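Local coordinates for nickel ABC transporter (Nickel-binding protein) (Bacillus halodurans, PDB 3T66) that probably serves as the solute-binding component of an ABC importer, perhaps for nickel or for peptides, at residues I41-V46 with V157-F162. Numbering follows the deposited sequence.
Sequences ITETLV and VGTGPF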
# COMPACT_ATOMS: atom_id res chain seq x y z
N ILE A 41 -9.45 12.58 -13.30
CA ILE A 41 -9.02 13.62 -14.22
C ILE A 41 -7.85 13.12 -15.06
O ILE A 41 -7.67 13.47 -16.25
CB ILE A 41 -8.59 14.90 -13.46
CG1 ILE A 41 -9.76 15.46 -12.67
CG2 ILE A 41 -8.11 15.94 -14.41
CD1 ILE A 41 -9.40 16.08 -11.39
N THR A 42 -7.08 12.25 -14.42
CA THR A 42 -5.68 12.09 -14.73
C THR A 42 -5.32 10.62 -14.57
O THR A 42 -5.95 9.93 -13.75
CB THR A 42 -4.90 13.05 -13.77
OG1 THR A 42 -4.39 14.16 -14.51
CG2 THR A 42 -3.73 12.38 -13.05
N GLU A 43 -4.35 10.15 -15.36
CA GLU A 43 -3.94 8.74 -15.41
C GLU A 43 -2.44 8.55 -15.61
O GLU A 43 -1.73 9.49 -15.92
CB GLU A 43 -4.65 8.06 -16.56
CG GLU A 43 -6.14 8.22 -16.49
CD GLU A 43 -6.84 7.82 -17.77
OE1 GLU A 43 -6.30 8.12 -18.86
OE2 GLU A 43 -7.93 7.22 -17.70
N THR A 44 -1.95 7.33 -15.53
CA THR A 44 -0.51 7.14 -15.48
C THR A 44 -0.11 6.30 -16.66
O THR A 44 -1.00 5.76 -17.31
CB THR A 44 -0.13 6.41 -14.18
OG1 THR A 44 -1.01 5.29 -14.05
CG2 THR A 44 -0.26 7.35 -12.92
N LEU A 45 1.17 6.17 -16.95
CA LEU A 45 1.60 5.31 -18.05
C LEU A 45 1.29 3.83 -17.79
O LEU A 45 1.11 3.00 -18.70
CB LEU A 45 3.09 5.47 -18.33
CG LEU A 45 3.65 6.87 -18.65
CD1 LEU A 45 5.17 6.90 -18.85
CD2 LEU A 45 3.01 7.42 -19.88
N VAL A 46 1.19 3.50 -16.53
CA VAL A 46 1.19 2.12 -16.17
C VAL A 46 0.38 2.05 -14.92
O VAL A 46 0.32 3.03 -14.24
CB VAL A 46 2.64 1.72 -16.05
CG1 VAL A 46 2.91 1.05 -14.81
CG2 VAL A 46 2.99 0.86 -17.20
N VAL A 157 -5.21 19.37 -17.01
CA VAL A 157 -5.86 18.77 -18.17
C VAL A 157 -5.19 17.47 -18.51
O VAL A 157 -4.08 17.47 -19.04
CB VAL A 157 -5.99 19.75 -19.35
CG1 VAL A 157 -6.05 19.00 -20.69
CG2 VAL A 157 -7.26 20.52 -19.15
N GLY A 158 -5.88 16.39 -18.18
CA GLY A 158 -5.32 15.06 -18.32
C GLY A 158 -6.13 14.20 -19.24
O GLY A 158 -6.96 14.70 -20.00
N THR A 159 -5.93 12.90 -19.13
CA THR A 159 -6.57 11.99 -20.04
C THR A 159 -7.73 11.22 -19.39
O THR A 159 -8.33 10.34 -20.01
CB THR A 159 -5.56 11.03 -20.63
OG1 THR A 159 -5.11 10.18 -19.59
CG2 THR A 159 -4.38 11.79 -21.16
N GLY A 160 -8.07 11.58 -18.17
CA GLY A 160 -9.18 10.88 -17.50
C GLY A 160 -10.53 11.00 -18.19
O GLY A 160 -10.79 11.92 -18.98
N PRO A 161 -11.42 10.07 -17.88
CA PRO A 161 -12.82 10.12 -18.20
C PRO A 161 -13.57 11.32 -17.57
O PRO A 161 -14.75 11.52 -17.86
CB PRO A 161 -13.33 8.85 -17.52
CG PRO A 161 -12.51 8.78 -16.29
CD PRO A 161 -11.14 9.01 -16.91
N PHE A 162 -12.95 12.09 -16.68
CA PHE A 162 -13.70 13.28 -16.18
C PHE A 162 -12.88 14.51 -16.29
O PHE A 162 -11.77 14.56 -15.80
CB PHE A 162 -14.28 13.12 -14.76
CG PHE A 162 -15.32 12.10 -14.71
CD1 PHE A 162 -16.56 12.37 -15.20
CD2 PHE A 162 -15.03 10.83 -14.34
CE1 PHE A 162 -17.53 11.40 -15.26
CE2 PHE A 162 -15.98 9.82 -14.38
CZ PHE A 162 -17.23 10.10 -14.85
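Glu43 reaches across to Thr159 where two buried loops meet in this family 5 solute-binding protein, which has the type 2 periplasmic-binding-protein fold. Segment 41-46 joins helix 35-38 to strand 46-48; the GTGPF run of segment 157-162 leads into strand 162-168. The glutamate turns CG away from its own carbonyl carbon (chi1 -55°) and stays extended beyond it, which brings the carboxylate to the Thr159 hydroxyl, the two side chains crossing at a slant, with CD near Gly160 CA. Thr159 OG1, lodged between its backbone N and carbonyl carbon (chi1 68°), donates to Glu43 OE1; the modelled 2.5 Å is very short and not to be read closely. The other carboxylate oxygen, OE2, lies 3.8 Å from Pro161 CD, beside the proline ring. Trp182 NE1 also bonds to OE1 and Tyr181 OH to OE2, so both oxygens are gripped and the buried carboxylate's rotation is fixed. With an alanine here, the Thr159 hydroxyl and the Trp182 indole N-H would probably lose their shared acceptor, Tyr181 OH its partner, and a gap would open beside Gly160 and Pro161. Gly158 and Gly160, without side chains, lie against the Ile41-Thr42 backbone. Gln82 ties both loops together, its NE2 bonding to Ile41 O and Gly160 O while its OE1 takes Gly158 N. Ile41 directs its side chain mostly away, onto Leu175 of strand 172-177, yet CG1 still passes 3.8 Å from Phe162 O. That same carbonyl oxygen receives a nearly straight CA-H...O contact from Ile41 CA. Ile41 O in turn accepts a hydrogen bond from Gly160 N at 2.7 Å.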